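Local coordinates for protein KLLA0B12012p (Kluyveromyces lactis, PDB 6Y3P) that probably binds ATP through the C-terminal ATP-grasp domain, which belongs to the tubulin-tyrosine ligase family, and is a direct partner of the mRNA decapping enzyme Dcp2, at residues 106-111 against 137-142; 197-202 against 340-345. One frame throughout, in Å; residues are numbered along the deposited sequence.

In the fold
Contacts 1 and 2 sit side by side, their centres about 7 Å apart, and follow one another along the chain, the first closing before the second opens. They share the antiparallel sheet in which strand 194-200 is flanked by 109-113 and 140-145. Contact 1 reaches across the strand between them, joining its two neighbours through side chains; contact 2 joins the same strand, 194-200, to strand 341-347 of a second antiparallel sheet. Backbone pairing ties the two contacts together, F110 N being probably hydrogen-bonded to V197 O. Two sheets facing each other are the framework of an ATP-grasp domain, which probably holds its nucleotide between them.

Contact 1 of 2, residues 106-111 against 137-142; sequences FLESFN and KEKWWI
K139 reaches E108 with an almost straight chain, its CG beside the backbone N and everything beyond extended, so that the ammonium group arrives at the carboxylate with the two side chains crossing at about a right angle. NZ donates to E108 OE1 at 3.1 Å, a hydrogen-bonded salt bridge. The approach is from above the carboxylate plane, 46° out of it. E108 is buried, and E133 of helix 128-136 brings a second carboxylate close to its OE1; K139 also makes a long, weak ion pair with E133. The lysine therefore probably eases the repulsion between the two acids.

This contact spans three strands of the ATP-grasp antiparallel sheet: 194-200 runs between 109-113 and 140-145, and its backbone bonds to E108, F110 and W140. The side chains meet over that middle strand, on the side where helix 128-136 packs.

W141 comes next, and the far rim of its indole does the touching. CH2 lies 4.0 Å from E108 OE1, with the carboxylate and the indole turned 43° from each other, a loose van der Waals approach beside the salt bridge. F110 takes the neighbouring part of the same rim: its CE1 is 3.8 Å from W141 CZ3 and equally 3.8 Å from W141 CH2. Seen from the phenyl ring, CZ3 sits at the edge and in the plane; the indole is met obliquely. Helix 128-136 closes in on both aromatics, through E129, L130 and E133 against F110 and L134 against W141, while F157 of strand 154-157 meets the indole with ring planes about 25° apart.

Contact 2 of 2, residues 197-202 against 340-345; sequences VQEYLH and QVKLLE
Above the amide plane of Q198, out beyond its oxygen end, stands the methyl CD1 of L344, 3.6 Å from Q198 OE1. The glutamine chain bends at chi2 (98°), crossing the leucine at about a right angle. This is a van der Waals touch of a methyl on the amide oxygen; the polar partner of OE1 is K83 NZ, which also bonds L344 O, pinning both sides.

The carboxylate of E199 is likewise approached from above its plane. K342 NZ donates to E199 OE1 at 3.1 Å, 35° out of that plane, a one-oxygen salt bridge. A final bend at chi4 (-68°) turns the ammonium group to the acid, and NZ is also hydrogen-bonded to R104 O, its strongest polar partner. Lower on the lysine, L201 CD1 rests on the methylene K342 CD at 3.8 Å.

No backbone pairing links these strands: the CA atoms come no nearer than 8.7 Å (L201 to K342). Strand 341-347 pairs instead with 326-335, with a classic beta bulge at L344 and E345. Within this contact side chains join the two sheets, and nearby the backbone of L107 bonds to L343, in the facing arrangement that frames the nucleotide cleft in ATP-grasp enzymes.

Contact 1 of 2, residues 106-111 against 137-142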
loop_
_atom_site.group_PDB
_atom_site.type_symbol
_atom_site.label_atom_id
_atom_site.label_comp_id
_atom_site.label_asym_id
_atom_site.label_seq_id
_atom_site.Cartn_x
_atom_site.Cartn_y
_atom_site.Cartn_z
ATOM N N PHE A 106 -6.766 5.631 -8.494
ATOM C CA PHE A 106 -7.261 4.761 -7.421
ATOM C C PHE A 106 -8.329 3.781 -7.907
ATOM O O PHE A 106 -9.258 4.175 -8.619
ATOM C CB PHE A 106 -7.802 5.603 -6.244
ATOM C CG PHE A 106 -8.416 4.812 -5.118
ATOM C CD1 PHE A 106 -7.663 3.880 -4.408
ATOM C CD2 PHE A 106 -9.734 5.025 -4.736
ATOM C CE1 PHE A 106 -8.223 3.179 -3.336
ATOM C CE2 PHE A 106 -10.290 4.314 -3.671
ATOM C CZ PHE A 106 -9.530 3.402 -2.977
ATOM N N LEU A 107 -8.205 2.515 -7.494
ATOM C CA LEU A 107 -9.150 1.470 -7.846
ATOM C C LEU A 107 -10.107 1.371 -6.716
ATOM O O LEU A 107 -9.737 0.916 -5.640
ATOM C CB LEU A 107 -8.451 0.110 -8.091
ATOM C CG LEU A 107 -7.530 0.055 -9.284
ATOM C CD1 LEU A 107 -6.748 -1.213 -9.288
ATOM C CD2 LEU A 107 -8.277 0.257 -10.597
ATOM N N GLU A 108 -11.311 1.912 -6.919
ATOM C CA GLU A 108 -12.365 1.914 -5.919
ATOM C C GLU A 108 -12.808 0.489 -5.637
ATOM O O GLU A 108 -12.720 -0.372 -6.513
ATOM C CB GLU A 108 -13.584 2.681 -6.431
ATOM C CG GLU A 108 -13.347 4.147 -6.696
ATOM C CD GLU A 108 -14.535 4.776 -7.385
ATOM O OE1 GLU A 108 -14.782 4.434 -8.565
ATOM O OE2 GLU A 108 -15.246 5.574 -6.733
ATOM N N SER A 109 -13.279 0.251 -4.419
ATOM C CA SER A 109 -13.857 -1.015 -3.987
ATOM C C SER A 109 -15.075 -0.688 -3.142
ATOM O O SER A 109 -15.166 0.401 -2.555
ATOM C CB SER A 109 -12.857 -1.853 -3.200
ATOM O OG SER A 109 -12.381 -1.137 -2.073
ATOM N N PHE A 110 -16.047 -1.593 -3.151
ATOM C CA PHE A 110 -17.286 -1.446 -2.403
ATOM C C PHE A 110 -17.643 -2.787 -1.835
ATOM O O PHE A 110 -17.186 -3.804 -2.339
ATOM C CB PHE A 110 -18.427 -0.950 -3.302
ATOM C CG PHE A 110 -18.134 0.323 -4.054
ATOM C CD1 PHE A 110 -17.585 0.285 -5.331
ATOM C CD2 PHE A 110 -18.418 1.562 -3.491
ATOM C CE1 PHE A 110 -17.312 1.467 -6.027
ATOM C CE2 PHE A 110 -18.151 2.744 -4.194
ATOM C CZ PHE A 110 -17.603 2.688 -5.458
ATOM N N ASN A 111 -18.436 -2.784 -0.761
ATOM C CA ASN A 111 -18.914 -3.993 -0.105
ATOM C C ASN A 111 -20.408 -4.112 -0.334
ATOM O O ASN A 111 -21.156 -3.155 -0.126
ATOM C CB ASN A 111 -18.544 -3.994 1.375
ATOM C CG ASN A 111 -17.240 -4.703 1.625
ATOM O OD1 ASN A 111 -16.153 -4.133 1.480
ATOM N ND2 ASN A 111 -17.324 -5.987 1.932
ATOM N N LYS A 137 -21.073 3.947 -16.311
ATOM C CA LYS A 137 -20.640 3.043 -17.387
ATOM C C LYS A 137 -19.226 3.347 -17.976
ATOM O O LYS A 137 -18.936 3.005 -19.133
ATOM C CB LYS A 137 -21.712 2.979 -18.504
ATOM C CG LYS A 137 -23.076 2.429 -18.053
ATOM C CD LYS A 137 -23.881 1.815 -19.211
ATOM C CE LYS A 137 -24.880 2.762 -19.843
ATOM N NZ LYS A 137 -24.342 3.420 -21.064
ATOM N N GLU A 138 -18.333 3.902 -17.141
ATOM C CA GLU A 138 -16.975 4.297 -17.541
ATOM C C GLU A 138 -15.878 3.307 -17.144
ATOM O O GLU A 138 -14.737 3.498 -17.570
ATOM C CB GLU A 138 -16.619 5.686 -16.955
ATOM C CG GLU A 138 -17.558 6.821 -17.341
ATOM C CD GLU A 138 -16.898 8.166 -17.575
ATOM O OE1 GLU A 138 -16.106 8.608 -16.710
ATOM O OE2 GLU A 138 -17.187 8.787 -18.624
ATOM N N LYS A 139 -16.190 2.286 -16.311
ATOM C CA LYS A 139 -15.181 1.363 -15.780
ATOM C C LYS A 139 -15.514 -0.106 -15.889
ATOM O O LYS A 139 -16.680 -0.465 -16.070
ATOM C CB LYS A 139 -14.933 1.692 -14.291
ATOM C CG LYS A 139 -14.128 2.953 -14.070
ATOM C CD LYS A 139 -14.318 3.521 -12.691
ATOM C CE LYS A 139 -13.900 4.974 -12.662
ATOM N NZ LYS A 139 -13.984 5.549 -11.298
ATOM N N TRP A 140 -14.477 -0.965 -15.717
ATOM C CA TRP A 140 -14.596 -2.423 -15.648
ATOM C C TRP A 140 -14.609 -2.772 -14.170
ATOM O O TRP A 140 -14.112 -2.003 -13.332
ATOM C CB TRP A 140 -13.449 -3.150 -16.368
ATOM C CG TRP A 140 -13.410 -2.904 -17.852
ATOM C CD1 TRP A 140 -13.277 -1.702 -18.483
ATOM C CD2 TRP A 140 -13.541 -3.887 -18.884
ATOM N NE1 TRP A 140 -13.317 -1.876 -19.845
ATOM C CE2 TRP A 140 -13.464 -3.210 -20.120
ATOM C CE3 TRP A 140 -13.727 -5.276 -18.886
ATOM C CZ2 TRP A 140 -13.523 -3.881 -21.344
ATOM C CZ3 TRP A 140 -13.820 -5.937 -20.098
ATOM C CH2 TRP A 140 -13.723 -5.241 -21.307
ATOM N N TRP A 141 -15.249 -3.890 -13.835
ATOM C CA TRP A 141 -15.425 -4.259 -12.445
ATOM C C TRP A 141 -15.267 -5.715 -12.276
ATOM O O TRP A 141 -15.454 -6.506 -13.203
ATOM C CB TRP A 141 -16.838 -3.859 -11.945
ATOM C CG TRP A 141 -17.123 -2.402 -12.048
ATOM C CD1 TRP A 141 -17.666 -1.748 -13.115
ATOM C CD2 TRP A 141 -16.738 -1.393 -11.106
ATOM N NE1 TRP A 141 -17.654 -0.387 -12.890
ATOM C CE2 TRP A 141 -17.115 -0.145 -11.649
ATOM C CE3 TRP A 141 -16.170 -1.426 -9.825
ATOM C CZ2 TRP A 141 -16.985 1.053 -10.932
ATOM C CZ3 TRP A 141 -16.012 -0.233 -9.126
ATOM C CH2 TRP A 141 -16.422 0.986 -9.677
ATOM N N ILE A 142 -14.973 -6.079 -11.067
ATOM C CA ILE A 142 -14.855 -7.463 -10.716
ATOM C C ILE A 142 -15.708 -7.721 -9.465
ATOM O O ILE A 142 -15.757 -6.876 -8.561
ATOM C CB ILE A 142 -13.354 -7.833 -10.662
ATOM C CG1 ILE A 142 -13.166 -9.257 -11.098
ATOM C CG2 ILE A 142 -12.631 -7.506 -9.346
ATOM C CD1 ILE A 142 -12.051 -9.372 -11.874
#

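Contact 2 of 2, residues 197-202 against 340-345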
loop_
_atom_site.group_PDB
_atom_site.type_symbol
_atom_site.label_atom_id
_atom_site.label_comp_id
_atom_site.label_asym_id
_atom_site.label_seq_id
_atom_site.Cartn_x
_atom_site.Cartn_y
_atom_site.Cartn_z
ATOM N N VAL A 197 -17.004 -5.487 -4.767
ATOM C CA VAL A 197 -17.060 -5.032 -6.141
ATOM C C VAL A 197 -15.846 -4.116 -6.256
ATOM O O VAL A 197 -15.777 -3.057 -5.622
ATOM C CB VAL A 197 -18.393 -4.352 -6.500
ATOM C CG1 VAL A 197 -18.323 -3.701 -7.880
ATOM C CG2 VAL A 197 -19.551 -5.355 -6.426
ATOM N N GLN A 198 -14.848 -4.589 -6.981
ATOM C CA GLN A 198 -13.582 -3.884 -7.118
ATOM C C GLN A 198 -13.371 -3.446 -8.565
ATOM O O GLN A 198 -13.544 -4.249 -9.478
ATOM C CB GLN A 198 -12.452 -4.832 -6.634
ATOM C CG GLN A 198 -11.004 -4.346 -6.805
ATOM C CD GLN A 198 -10.394 -3.742 -5.566
ATOM O OE1 GLN A 198 -9.784 -2.669 -5.619
ATOM N NE2 GLN A 198 -10.483 -4.438 -4.433
ATOM N N GLU A 199 -12.955 -2.185 -8.771
ATOM C CA GLU A 199 -12.614 -1.681 -10.095
ATOM C C GLU A 199 -11.538 -2.589 -10.673
ATOM O O GLU A 199 -10.593 -2.976 -9.978
ATOM C CB GLU A 199 -12.116 -0.248 -10.031
ATOM C CG GLU A 199 -11.909 0.339 -11.409
ATOM C CD GLU A 199 -11.434 1.772 -11.447
ATOM O OE1 GLU A 199 -11.021 2.215 -12.544
ATOM O OE2 GLU A 199 -11.508 2.459 -10.401
ATOM N N TYR A 200 -11.737 -2.999 -11.912
ATOM C CA TYR A 200 -10.829 -3.922 -12.570
ATOM C C TYR A 200 -10.063 -3.258 -13.706
ATOM O O TYR A 200 -10.648 -2.571 -14.542
ATOM C CB TYR A 200 -11.610 -5.180 -13.017
ATOM C CG TYR A 200 -10.859 -6.118 -13.934
ATOM C CD1 TYR A 200 -9.914 -7.011 -13.431
ATOM C CD2 TYR A 200 -11.129 -6.153 -15.296
ATOM C CE1 TYR A 200 -9.231 -7.893 -14.275
ATOM C CE2 TYR A 200 -10.440 -7.008 -16.148
ATOM C CZ TYR A 200 -9.483 -7.871 -15.638
ATOM O OH TYR A 200 -8.839 -8.730 -16.497
ATOM N N LEU A 201 -8.756 -3.485 -13.736
ATOM C CA LEU A 201 -7.850 -2.996 -14.771
ATOM C C LEU A 201 -7.743 -4.062 -15.912
ATOM O O LEU A 201 -6.979 -5.032 -15.822
ATOM C CB LEU A 201 -6.493 -2.683 -14.124
ATOM C CG LEU A 201 -5.506 -1.927 -14.999
ATOM C CD1 LEU A 201 -5.450 -0.504 -14.595
ATOM C CD2 LEU A 201 -4.135 -2.537 -14.891
ATOM N N HIS A 202 -8.564 -3.883 -16.963
ATOM C CA HIS A 202 -8.669 -4.797 -18.119
ATOM C C HIS A 202 -7.461 -4.675 -19.042
ATOM O O HIS A 202 -7.133 -5.589 -19.796
ATOM C CB HIS A 202 -9.973 -4.501 -18.899
ATOM C CG HIS A 202 -9.898 -3.298 -19.803
ATOM N ND1 HIS A 202 -9.932 -2.005 -19.296
ATOM C CD2 HIS A 202 -9.743 -3.234 -21.149
ATOM C CE1 HIS A 202 -9.812 -1.199 -20.348
ATOM N NE2 HIS A 202 -9.684 -1.893 -21.482
ATOM N N GLN A 340 -0.311 4.460 -16.844
ATOM C CA GLN A 340 -1.079 5.117 -15.790
ATOM C C GLN A 340 -1.110 4.238 -14.552
ATOM O O GLN A 340 -1.402 3.044 -14.651
ATOM C CB GLN A 340 -2.503 5.488 -16.269
ATOM C CG GLN A 340 -2.566 6.467 -17.477
ATOM C CD GLN A 340 -1.604 7.625 -17.327
ATOM O OE1 GLN A 340 -1.791 8.510 -16.493
ATOM N NE2 GLN A 340 -0.504 7.605 -18.071
ATOM N N VAL A 341 -0.784 4.812 -13.389
ATOM C CA VAL A 341 -0.788 4.057 -12.133
ATOM C C VAL A 341 -2.165 4.074 -11.463
ATOM O O VAL A 341 -2.922 5.022 -11.578
ATOM C CB VAL A 341 0.342 4.432 -11.108
ATOM C CG1 VAL A 341 1.716 4.538 -11.768
ATOM C CG2 VAL A 341 0.011 5.699 -10.329
ATOM N N LYS A 342 -2.451 3.029 -10.721
ATOM C CA LYS A 342 -3.685 2.947 -9.989
ATOM C C LYS A 342 -3.397 2.386 -8.640
ATOM O O LYS A 342 -2.858 1.295 -8.540
ATOM C CB LYS A 342 -4.791 2.208 -10.786
ATOM C CG LYS A 342 -5.705 3.235 -11.493
ATOM C CD LYS A 342 -6.446 2.701 -12.716
ATOM C CE LYS A 342 -7.360 3.734 -13.368
ATOM N NZ LYS A 342 -8.536 4.116 -12.517
ATOM N N LEU A 343 -3.650 3.179 -7.589
ATOM C CA LEU A 343 -3.420 2.690 -6.232
ATOM C C LEU A 343 -4.443 1.612 -5.889
ATOM O O LEU A 343 -5.648 1.804 -6.059
ATOM C CB LEU A 343 -3.402 3.811 -5.168
ATOM C CG LEU A 343 -3.139 3.355 -3.725
ATOM C CD1 LEU A 343 -1.727 2.803 -3.551
ATOM C CD2 LEU A 343 -3.409 4.475 -2.754
ATOM N N LEU A 344 -3.938 0.474 -5.422
ATOM C CA LEU A 344 -4.771 -0.637 -5.048
ATOM C C LEU A 344 -4.915 -0.700 -3.531
ATOM O O LEU A 344 -6.034 -0.798 -3.034
ATOM C CB LEU A 344 -4.195 -1.945 -5.636
ATOM C CG LEU A 344 -4.867 -3.249 -5.218
ATOM C CD1 LEU A 344 -6.279 -3.401 -5.846
ATOM C CD2 LEU A 344 -3.978 -4.437 -5.565
ATOM N N GLU A 345 -3.789 -0.671 -2.794
ATOM C CA GLU A 345 -3.797 -0.788 -1.325
ATOM C C GLU A 345 -2.515 -0.294 -0.692
ATOM O O GLU A 345 -1.484 -0.124 -1.362
ATOM C CB GLU A 345 -4.039 -2.250 -0.891
ATOM C CG GLU A 345 -2.916 -3.198 -1.295
ATOM C CD GLU A 345 -3.222 -4.682 -1.236
ATOM O OE1 GLU A 345 -4.211 -5.059 -0.569
ATOM O OE2 GLU A 345 -2.456 -5.471 -1.841
#